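Local coordinates for protein 2-dehydropantoate 2-reductase, putative (Enterococcus faecalis, PDB 2EW2) that probably catalyses the NADPH-dependent reduction of ketopantoate to pantoate, the second step in making (R)-pantoate for pantothenate biosynthesis, at residues B[298-301]-B[302-306]; B[97-100]-B[101-104]; B[116-120]-B[121-125]. One frame throughout, in Å; residues are numbered along the deposited sequence.

Interaction 1: residues B[298-301]-B[302-306]; sequences FCAM and LTQLV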
ATOM      1  N   PHE B 298      -4.916  -5.136  -0.128  1.00 16.94           N
ATOM      2  CA  PHE B 298      -3.441  -5.066  -0.050  1.00 17.43           C
ATOM      3  C   PHE B 298      -2.817  -5.383  -1.412  1.00 17.27           C
ATOM      4  O   PHE B 298      -1.886  -4.700  -1.844  1.00 17.58           O
ATOM      5  CB  PHE B 298      -2.878  -5.973   1.042  1.00 16.59           C
ATOM      6  CG  PHE B 298      -2.949  -5.381   2.437  1.00 17.62           C
ATOM      7  CD1 PHE B 298      -4.080  -4.677   2.870  1.00 17.85           C
ATOM      8  CD2 PHE B 298      -1.876  -5.539   3.324  1.00 15.80           C
ATOM      9  CE1 PHE B 298      -4.140  -4.148   4.193  1.00 16.48           C
ATOM     10  CE2 PHE B 298      -1.929  -5.009   4.641  1.00 15.61           C
ATOM     11  CZ  PHE B 298      -3.059  -4.325   5.061  1.00 16.19           C
ATOM     12  N   CYS B 299      -3.346  -6.386  -2.102  1.00 16.71           N
ATOM     13  CA  CYS B 299      -2.886  -6.673  -3.485  1.00 16.76           C
ATOM     14  C   CYS B 299      -3.087  -5.488  -4.392  1.00 16.38           C
ATOM     15  O   CYS B 299      -2.209  -5.162  -5.175  1.00 16.27           O
ATOM     16  CB  CYS B 299      -3.584  -7.915  -4.091  1.00 16.60           C
ATOM     17  SG  CYS B 299      -2.947  -9.448  -3.428  1.00 18.00           S
ATOM     18  N   ALA B 300      -4.251  -4.842  -4.281  1.00 17.08           N
ATOM     19  CA  ALA B 300      -4.588  -3.690  -5.121  1.00 17.14           C
ATOM     20  C   ALA B 300      -3.664  -2.509  -4.852  1.00 17.06           C
ATOM     21  O   ALA B 300      -3.121  -1.912  -5.772  1.00 16.69           O
ATOM     22  CB  ALA B 300      -6.060  -3.278  -4.914  1.00 17.03           C
HETATM   23  N   MSE B 301      -3.466  -2.183  -3.581  1.00 18.06           N
HETATM   24  CA  MSE B 301      -2.599  -1.066  -3.241  1.00 19.05           C
HETATM   25  C   MSE B 301      -1.153  -1.337  -3.617  1.00 17.72           C
HETATM   26  O   MSE B 301      -0.474  -0.469  -4.133  1.00 17.84           O
HETATM   27  CB  MSE B 301      -2.675  -0.731  -1.756  1.00 18.30           C
HETATM   28  CG  MSE B 301      -1.844   0.516  -1.451  1.00 19.51           C
HETATM   29 SE   MSE B 301      -1.977   1.164   0.390  0.85 25.26          SE
HETATM   30  CE  MSE B 301      -2.633  -0.214   1.225  1.00 27.38           C
ATOM     31  N   LEU B 302      -0.688  -2.548  -3.353  1.00 17.84           N
ATOM     32  CA  LEU B 302       0.696  -2.890  -3.664  1.00 17.65           C
ATOM     33  C   LEU B 302       0.924  -2.806  -5.162  1.00 17.89           C
ATOM     34  O   LEU B 302       1.947  -2.263  -5.619  1.00 18.13           O
ATOM     35  CB  LEU B 302       1.040  -4.276  -3.130  1.00 17.22           C
ATOM     36  CG  LEU B 302       2.519  -4.692  -3.198  1.00 17.58           C
ATOM     37  CD1 LEU B 302       3.407  -3.682  -2.431  1.00 15.65           C
ATOM     38  CD2 LEU B 302       2.653  -6.114  -2.651  1.00 17.38           C
ATOM     39  N   THR B 303      -0.033  -3.329  -5.929  1.00 18.13           N
ATOM     40  CA  THR B 303       0.040  -3.243  -7.405  1.00 18.31           C
ATOM     41  C   THR B 303       0.156  -1.784  -7.879  1.00 19.39           C
ATOM     42  O   THR B 303       1.042  -1.453  -8.678  1.00 19.68           O
ATOM     43  CB  THR B 303      -1.156  -3.959  -8.074  1.00 18.15           C
ATOM     44  OG1 THR B 303      -1.189  -5.339  -7.648  1.00 17.25           O
ATOM     45  CG2 THR B 303      -1.030  -3.906  -9.602  1.00 18.37           C
ATOM     46  N   GLN B 304      -0.723  -0.918  -7.370  1.00 20.04           N
ATOM     47  CA  GLN B 304      -0.721   0.499  -7.723  1.00 21.43           C
ATOM     48  C   GLN B 304       0.573   1.210  -7.303  1.00 20.59           C
ATOM     49  O   GLN B 304       1.105   2.021  -8.051  1.00 21.12           O
ATOM     50  CB  GLN B 304      -1.949   1.199  -7.123  1.00 21.23           C
ATOM     51  CG  GLN B 304      -3.296   0.795  -7.761  1.00 23.66           C
ATOM     52  CD  GLN B 304      -4.490   1.284  -6.930  1.00 24.57           C
ATOM     53  OE1 GLN B 304      -4.650   2.482  -6.700  1.00 28.24           O
ATOM     54  NE2 GLN B 304      -5.307   0.353  -6.453  1.00 26.17           N
ATOM     55  N   LEU B 305       1.093   0.886  -6.124  1.00 20.55           N
ATOM     56  CA  LEU B 305       2.341   1.499  -5.639  1.00 20.53           C
ATOM     57  C   LEU B 305       3.518   1.111  -6.532  1.00 21.03           C
ATOM     58  O   LEU B 305       4.324   1.966  -6.913  1.00 20.54           O
ATOM     59  CB  LEU B 305       2.638   1.092  -4.183  1.00 20.08           C
ATOM     60  CG  LEU B 305       1.663   1.634  -3.108  1.00 18.59           C
ATOM     61  CD1 LEU B 305       2.035   1.095  -1.734  1.00 16.67           C
ATOM     62  CD2 LEU B 305       1.663   3.145  -3.112  1.00 18.62           C
ATOM     63  N   VAL B 306       3.597  -0.177  -6.869  1.00 21.78           N
ATOM     64  CA  VAL B 306       4.649  -0.682  -7.775  1.00 22.22           C
ATOM     65  C   VAL B 306       4.573  -0.002  -9.147  1.00 23.14           C
ATOM     66  O   VAL B 306       5.582   0.502  -9.647  1.00 23.16           O
ATOM     67  CB  VAL B 306       4.657  -2.233  -7.851  1.00 22.08           C
ATOM     68  CG1 VAL B 306       5.529  -2.746  -9.026  1.00 21.90           C
ATOM     69  CG2 VAL B 306       5.165  -2.797  -6.528  1.00 21.95           C
TER

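Interaction 2: residues B[97-100]-B[101-104]; sequences MITE and KTYV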
HETATM    1  N   MSE B  97      -7.085 -21.147 -35.744  1.00 24.56           N
HETATM    2  CA  MSE B  97      -6.613 -22.526 -35.606  1.00 26.91           C
HETATM    3  C   MSE B  97      -7.331 -23.276 -34.499  1.00 24.61           C
HETATM    4  O   MSE B  97      -7.091 -24.464 -34.293  1.00 23.80           O
HETATM    5  CB  MSE B  97      -5.094 -22.568 -35.380  1.00 26.09           C
HETATM    6  CG  MSE B  97      -4.323 -21.911 -36.502  1.00 29.36           C
HETATM    7 SE   MSE B  97      -2.391 -21.904 -36.118  0.85 34.97          SE
HETATM    8  CE  MSE B  97      -1.943 -23.720 -36.721  1.00 33.22           C
ATOM      9  N   ILE B  98      -8.224 -22.572 -33.811  1.00 23.61           N
ATOM     10  CA  ILE B  98      -8.941 -23.118 -32.670  1.00 23.10           C
ATOM     11  C   ILE B  98     -10.354 -23.545 -33.079  1.00 23.08           C
ATOM     12  O   ILE B  98     -11.055 -22.799 -33.760  1.00 23.60           O
ATOM     13  CB  ILE B  98      -9.029 -22.073 -31.502  1.00 22.67           C
ATOM     14  CG1 ILE B  98      -7.625 -21.672 -31.038  1.00 22.93           C
ATOM     15  CG2 ILE B  98      -9.857 -22.616 -30.323  1.00 22.08           C
ATOM     16  CD1 ILE B  98      -7.584 -20.425 -30.117  1.00 23.02           C
ATOM     17  N   THR B  99     -10.747 -24.750 -32.680  1.00 23.09           N
ATOM     18  CA  THR B  99     -12.152 -25.171 -32.731  1.00 23.20           C
ATOM     19  C   THR B  99     -12.619 -25.444 -31.305  1.00 24.19           C
ATOM     20  O   THR B  99     -11.828 -25.327 -30.343  1.00 23.75           O
ATOM     21  CB  THR B  99     -12.358 -26.459 -33.564  1.00 22.97           C
ATOM     22  OG1 THR B  99     -11.917 -27.610 -32.823  1.00 21.81           O
ATOM     23  CG2 THR B  99     -11.619 -26.393 -34.894  1.00 23.01           C
ATOM     24  N   GLU B 100     -13.883 -25.862 -31.183  1.00 24.38           N
ATOM     25  CA  GLU B 100     -14.471 -26.301 -29.926  1.00 25.36           C
ATOM     26  C   GLU B 100     -13.705 -27.458 -29.308  1.00 24.94           C
ATOM     27  O   GLU B 100     -13.785 -27.659 -28.106  1.00 24.43           O
ATOM     28  CB  GLU B 100     -15.931 -26.742 -30.149  1.00 26.15           C
ATOM     29  CG  GLU B 100     -16.159 -27.375 -31.536  1.00 30.55           C
ATOM     30  CD  GLU B 100     -17.382 -28.258 -31.602  1.00 36.74           C
ATOM     31  OE1 GLU B 100     -18.369 -27.980 -30.878  1.00 37.66           O
ATOM     32  OE2 GLU B 100     -17.345 -29.241 -32.385  1.00 40.63           O
ATOM     33  N   LYS B 101     -12.991 -28.232 -30.128  1.00 24.88           N
ATOM     34  CA  LYS B 101     -12.235 -29.392 -29.638  1.00 25.68           C
ATOM     35  C   LYS B 101     -10.753 -29.083 -29.316  1.00 24.06           C
ATOM     36  O   LYS B 101     -10.017 -29.967 -28.907  1.00 24.35           O
ATOM     37  CB  LYS B 101     -12.340 -30.577 -30.624  1.00 26.14           C
ATOM     38  CG  LYS B 101     -13.795 -31.079 -30.877  1.00 28.49           C
ATOM     39  CD  LYS B 101     -13.807 -32.297 -31.823  1.00 29.38           C
ATOM     40  CE  LYS B 101     -15.208 -32.966 -31.950  1.00 33.80           C
ATOM     41  NZ  LYS B 101     -15.821 -33.378 -30.630  1.00 37.97           N
ATOM     42  N   THR B 102     -10.320 -27.841 -29.513  1.00 22.01           N
ATOM     43  CA  THR B 102      -8.940 -27.459 -29.256  1.00 20.48           C
ATOM     44  C   THR B 102      -8.658 -27.267 -27.764  1.00 20.44           C
ATOM     45  O   THR B 102      -9.425 -26.609 -27.078  1.00 20.39           O
ATOM     46  CB  THR B 102      -8.559 -26.198 -30.032  1.00 20.11           C
ATOM     47  OG1 THR B 102      -8.815 -26.410 -31.425  1.00 18.96           O
ATOM     48  CG2 THR B 102      -7.080 -25.904 -29.860  1.00 19.05           C
ATOM     49  N   TYR B 103      -7.569 -27.863 -27.276  1.00 19.90           N
ATOM     50  CA  TYR B 103      -7.108 -27.675 -25.909  1.00 19.76           C
ATOM     51  C   TYR B 103      -5.863 -26.807 -25.909  1.00 19.23           C
ATOM     52  O   TYR B 103      -5.144 -26.736 -26.911  1.00 18.71           O
ATOM     53  CB  TYR B 103      -6.780 -29.024 -25.261  1.00 20.86           C
ATOM     54  CG  TYR B 103      -7.992 -29.802 -24.789  1.00 22.90           C
ATOM     55  CD1 TYR B 103      -8.870 -30.411 -25.699  1.00 22.39           C
ATOM     56  CD2 TYR B 103      -8.249 -29.959 -23.411  1.00 23.75           C
ATOM     57  CE1 TYR B 103      -9.991 -31.149 -25.232  1.00 24.15           C
ATOM     58  CE2 TYR B 103      -9.342 -30.677 -22.953  1.00 23.49           C
ATOM     59  CZ  TYR B 103     -10.199 -31.279 -23.860  1.00 23.26           C
ATOM     60  OH  TYR B 103     -11.286 -31.973 -23.370  1.00 26.15           O
ATOM     61  N   VAL B 104      -5.622 -26.118 -24.799  1.00 18.19           N
ATOM     62  CA  VAL B 104      -4.367 -25.376 -24.624  1.00 18.17           C
ATOM     63  C   VAL B 104      -3.664 -25.869 -23.348  1.00 17.75           C
ATOM     64  O   VAL B 104      -4.309 -26.116 -22.303  1.00 17.11           O
ATOM     65  CB  VAL B 104      -4.591 -23.819 -24.604  1.00 18.81           C
ATOM     66  CG1 VAL B 104      -5.587 -23.439 -23.514  1.00 19.38           C
ATOM     67  CG2 VAL B 104      -3.261 -23.051 -24.391  1.00 18.41           C
TER

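Interaction 3: residues B[116-120]-B[121-125]; sequences VLEKY and VPKEN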
ATOM      1  N   VAL B 116      -7.067 -15.109 -19.586  1.00 23.30           N
ATOM      2  CA  VAL B 116      -6.867 -14.621 -20.950  1.00 22.97           C
ATOM      3  C   VAL B 116      -7.252 -15.725 -21.942  1.00 22.71           C
ATOM      4  O   VAL B 116      -7.984 -15.482 -22.909  1.00 22.05           O
ATOM      5  CB  VAL B 116      -5.394 -14.172 -21.190  1.00 23.20           C
ATOM      6  CG1 VAL B 116      -5.070 -14.130 -22.675  1.00 23.72           C
ATOM      7  CG2 VAL B 116      -5.126 -12.806 -20.561  1.00 23.02           C
ATOM      8  N   LEU B 117      -6.749 -16.936 -21.691  1.00 22.90           N
ATOM      9  CA  LEU B 117      -6.911 -18.065 -22.608  1.00 23.60           C
ATOM     10  C   LEU B 117      -8.382 -18.391 -22.838  1.00 24.51           C
ATOM     11  O   LEU B 117      -8.777 -18.680 -23.971  1.00 24.31           O
ATOM     12  CB  LEU B 117      -6.118 -19.307 -22.126  1.00 22.73           C
ATOM     13  CG  LEU B 117      -4.586 -19.165 -22.094  1.00 22.27           C
ATOM     14  CD1 LEU B 117      -3.890 -20.361 -21.436  1.00 20.04           C
ATOM     15  CD2 LEU B 117      -4.033 -18.926 -23.503  1.00 21.78           C
ATOM     16  N   GLU B 118      -9.192 -18.305 -21.785  1.00 25.82           N
ATOM     17  CA  GLU B 118     -10.609 -18.680 -21.880  1.00 28.46           C
ATOM     18  C   GLU B 118     -11.436 -17.767 -22.805  1.00 28.03           C
ATOM     19  O   GLU B 118     -12.549 -18.114 -23.190  1.00 27.77           O
ATOM     20  CB  GLU B 118     -11.259 -18.853 -20.495  1.00 28.55           C
ATOM     21  CG  GLU B 118     -11.708 -17.563 -19.826  1.00 31.13           C
ATOM     22  CD  GLU B 118     -12.242 -17.779 -18.405  1.00 33.17           C
ATOM     23  OE1 GLU B 118     -12.738 -18.905 -18.112  1.00 36.41           O
ATOM     24  OE2 GLU B 118     -12.166 -16.819 -17.578  1.00 37.41           O
ATOM     25  N   LYS B 119     -10.870 -16.619 -23.178  1.00 27.96           N
ATOM     26  CA  LYS B 119     -11.475 -15.768 -24.195  1.00 28.06           C
ATOM     27  C   LYS B 119     -11.427 -16.408 -25.579  1.00 28.23           C
ATOM     28  O   LYS B 119     -12.232 -16.076 -26.447  1.00 27.96           O
ATOM     29  CB  LYS B 119     -10.757 -14.421 -24.242  1.00 28.68           C
ATOM     30  CG  LYS B 119     -10.882 -13.595 -22.972  1.00 29.68           C
ATOM     31  CD  LYS B 119     -10.707 -12.121 -23.296  1.00 33.33           C
ATOM     32  CE  LYS B 119      -9.263 -11.751 -23.433  1.00 33.78           C
ATOM     33  NZ  LYS B 119      -9.124 -10.357 -23.964  1.00 36.42           N
ATOM     34  N   TYR B 120     -10.476 -17.325 -25.778  1.00 27.58           N
ATOM     35  CA  TYR B 120     -10.143 -17.832 -27.101  1.00 27.97           C
ATOM     36  C   TYR B 120     -10.322 -19.339 -27.227  1.00 27.75           C
ATOM     37  O   TYR B 120     -10.575 -19.845 -28.314  1.00 27.86           O
ATOM     38  CB  TYR B 120      -8.711 -17.416 -27.468  1.00 27.40           C
ATOM     39  CG  TYR B 120      -8.511 -15.923 -27.346  1.00 28.89           C
ATOM     40  CD1 TYR B 120      -7.643 -15.385 -26.396  1.00 26.37           C
ATOM     41  CD2 TYR B 120      -9.239 -15.044 -28.144  1.00 28.14           C
ATOM     42  CE1 TYR B 120      -7.463 -14.004 -26.287  1.00 27.83           C
ATOM     43  CE2 TYR B 120      -9.093 -13.666 -28.019  1.00 28.37           C
ATOM     44  CZ  TYR B 120      -8.197 -13.156 -27.095  1.00 28.35           C
ATOM     45  OH  TYR B 120      -8.035 -11.788 -26.993  1.00 29.98           O
ATOM     46  N   VAL B 121     -10.187 -20.036 -26.101  1.00 27.91           N
ATOM     47  CA  VAL B 121     -10.274 -21.488 -26.028  1.00 28.32           C
ATOM     48  C   VAL B 121     -11.361 -21.780 -25.008  1.00 28.17           C
ATOM     49  O   VAL B 121     -11.435 -21.092 -23.982  1.00 28.00           O
ATOM     50  CB  VAL B 121      -8.915 -22.115 -25.553  1.00 28.36           C
ATOM     51  CG1 VAL B 121      -8.989 -23.635 -25.499  1.00 28.76           C
ATOM     52  CG2 VAL B 121      -7.739 -21.678 -26.461  1.00 28.63           C
ATOM     53  N   PRO B 122     -12.214 -22.795 -25.265  1.00 28.03           N
ATOM     54  CA  PRO B 122     -13.237 -23.104 -24.271  1.00 27.67           C
ATOM     55  C   PRO B 122     -12.603 -23.354 -22.898  1.00 27.60           C
ATOM     56  O   PRO B 122     -11.592 -24.049 -22.814  1.00 26.74           O
ATOM     57  CB  PRO B 122     -13.856 -24.406 -24.802  1.00 28.26           C
ATOM     58  CG  PRO B 122     -13.588 -24.389 -26.272  1.00 27.73           C
ATOM     59  CD  PRO B 122     -12.278 -23.706 -26.432  1.00 28.56           C
ATOM     60  N   LYS B 123     -13.195 -22.806 -21.835  0.50 27.47           N
ATOM     61  CA  LYS B 123     -12.622 -22.915 -20.476  0.50 27.37           C
ATOM     62  C   LYS B 123     -12.413 -24.363 -20.026  0.50 26.78           C
ATOM     63  O   LYS B 123     -11.494 -24.652 -19.255  0.50 26.67           O
ATOM     64  CB  LYS B 123     -13.474 -22.139 -19.451  0.50 27.78           C
ATOM     65  CG  LYS B 123     -12.844 -21.992 -18.049  0.50 28.18           C
ATOM     66  CD  LYS B 123     -13.790 -21.281 -17.046  0.50 28.23           C
ATOM     67  CE  LYS B 123     -13.032 -20.794 -15.795  0.50 28.06           C
ATOM     68  NZ  LYS B 123     -13.820 -19.841 -14.958  0.50 30.03           N
ATOM     69  N   GLU B 124     -13.244 -25.274 -20.537  1.00 26.17           N
ATOM     70  CA  GLU B 124     -13.163 -26.700 -20.180  1.00 24.96           C
ATOM     71  C   GLU B 124     -11.914 -27.388 -20.738  1.00 23.00           C
ATOM     72  O   GLU B 124     -11.532 -28.484 -20.283  1.00 22.01           O
ATOM     73  CB  GLU B 124     -14.409 -27.440 -20.708  1.00 25.51           C
ATOM     74  CG  GLU B 124     -15.738 -27.000 -20.092  1.00 29.88           C
ATOM     75  CD  GLU B 124     -16.362 -25.802 -20.784  1.00 33.80           C
ATOM     76  OE1 GLU B 124     -15.869 -25.371 -21.860  1.00 34.30           O
ATOM     77  OE2 GLU B 124     -17.363 -25.292 -20.239  1.00 37.07           O
ATOM     78  N   ASN B 125     -11.300 -26.740 -21.730  1.00 20.94           N
ATOM     79  CA  ASN B 125     -10.202 -27.313 -22.511  1.00 19.82           C
ATOM     80  C   ASN B 125      -8.853 -26.718 -22.141  1.00 18.85           C
ATOM     81  O   ASN B 125      -7.900 -26.813 -22.900  1.00 18.53           O
ATOM     82  CB  ASN B 125     -10.419 -27.069 -24.025  1.00 19.56           C
ATOM     83  CG  ASN B 125     -11.672 -27.732 -24.582  1.00 21.07           C
ATOM     84  OD1 ASN B 125     -12.451 -28.348 -23.853  1.00 20.90           O
ATOM     85  ND2 ASN B 125     -11.881 -27.574 -25.896  1.00 19.90           N
TER

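Interaction 1: residues B[298-301]-B[302-306]
F298 O takes the backbone N-H of L302, the first of the i to i+4 bonds that run on through this buried start of helix 297-313, in the C-terminal domain of the ketopantoate reductase fold. At the next residue, C299 O is gripped twice by T303: the amide N lies 2.9 Å from C299 O and the hydroxyl OG1 2.7 Å from it, the two reaching the carbonyl from opposite faces of its plane. T303 can do this because its OG1 stands beside its own backbone N (chi1 -57°), folded back toward the preceding turn. A300 O receives Q304 N, and Q304 NE2 adds a weak, strongly bent second bond; the other end of that amide, OE1, is held by S220 of the second subunit. M301, a selenomethionine, sends its chain out with CG anti to the backbone N, alongside L305. M301 of the second subunit packs on F298, M301 and L305, which places this face of the helix at the dimer interface, while C299 and T303 touch N282 of helix 282-292. M301 O accepts L305 N at 2.9 Å, and beside that bond M301 CG meets L305 CD1 at 3.9 Å.

Interaction 2: residues B[97-100]-B[101-104]
T99 and T102 cross at about a right angle at the two ends of a type I beta turn, and each hydroxyl oxygen accepts a backbone N-H: T102 OG1 that of T99, T99 OG1 that of K101. T102 OG1 turns back across the turn to meet T99 N at 2.8 Å, in an almost straight bond (170° at the hydrogen). T99 OG1 bends over its own main chain: with chi1 at 76° it sits between the backbone N and the carbonyl carbon, and from there it lies 3.0 Å from K101 N. This side-chain-to-backbone link is an ST turn, and it ties down an amide in the middle of the beta turn. The turn's own closing bond runs from T102 N to T99 O. Thus three bonds join T99 to the two residues K101 and T102.

I98 also crosses T102 at about a right angle, laying its CG2 methyl 3.8 Å from T102 CB. At the exposed corner E100 and K101 carry opposite charges, but E100 OE2 and K101 NZ remain 4.7 Å apart, too far for contact.

The turn lies between helix 84-94 and strand 103-106, where the chain re-enters the Rossmann-type sheet. T102 OG1 is also hydrogen-bonded to V75 O, which gives the hydroxyl a second partner beside T99 N, while I98 and T102 both rest on I78 of strand 77-80, and Y103 and V104 continue into the sheet between that strand and strand 126-131.

Interaction 3: residues B[116-120]-B[121-125]
E118 and K123 are brought side by side by contrasting first torsions: E118 CG lies between its backbone N and carbonyl carbon (chi1 82°), whereas K123 CG is anti to its backbone N (chi1 -170°). Beyond CG both chains are extended and point the same way in the lysine conformer given. There E118 OE1 forms a long salt bridge with K123 NZ at 3.5 Å. K123 is deposited in two conformers, which makes this bridge less certain and leaves the fine fit between the carboxylate and the lysine's methylenes doubtful. The other carboxylate oxygen, E118 OE2, has a long, weak ion pair with K291.

The backbone beside this pair forms the last turn that follows from helix 114-117. L117 O accepts V121 N at 2.9 Å and also Y120 N at 2.8 Å, so that one carbonyl holds two consecutive amides, at i+3 and i+4. E118 CA also makes a CA-H...O contact with V121 O at 3.3 Å. Y120 CB meets V121 CG2 at 4.5 Å, a loose apolar touch. The tyrosine ring has K119 CB over the centre of one face, 3.8 Å above its plane, and both side chains reach D88 of helix 84-94: K119 NZ by a salt bridge, Y120 OH by a hydrogen bond.

From there the loop leads through P122 and a short 3-10 segment at 123-124 into strand 126-131. L117 packs on F91 of helix 84-94 and on V104 and C106 of strand 103-106, and V121 lies on V104, packing this connection between helix 84-94 and strand 103-106.

In the fold
Interactions 2 and 3 belong to the N-terminal Rossmann-type domain and lie close together, their centres about 9 Å apart. In chain order, 97-104 comes first and ends on the start of strand 103-106; the later segment pair, 116-125, runs from helix 114-117 to the neighbouring parallel strand 126-131. N125 joins them: its ND2 probably donates to both E100 O and T102 O, each at 2.9 Å, tying the two strand entrances together. Interaction 1 comes last, on helix 297-313 of the C-terminal helical domain, with its centre about 35 Å from that of interaction 2 and 28 Å from that of interaction 3. It faces the second subunit, whereas the other two pairs are untouched by it.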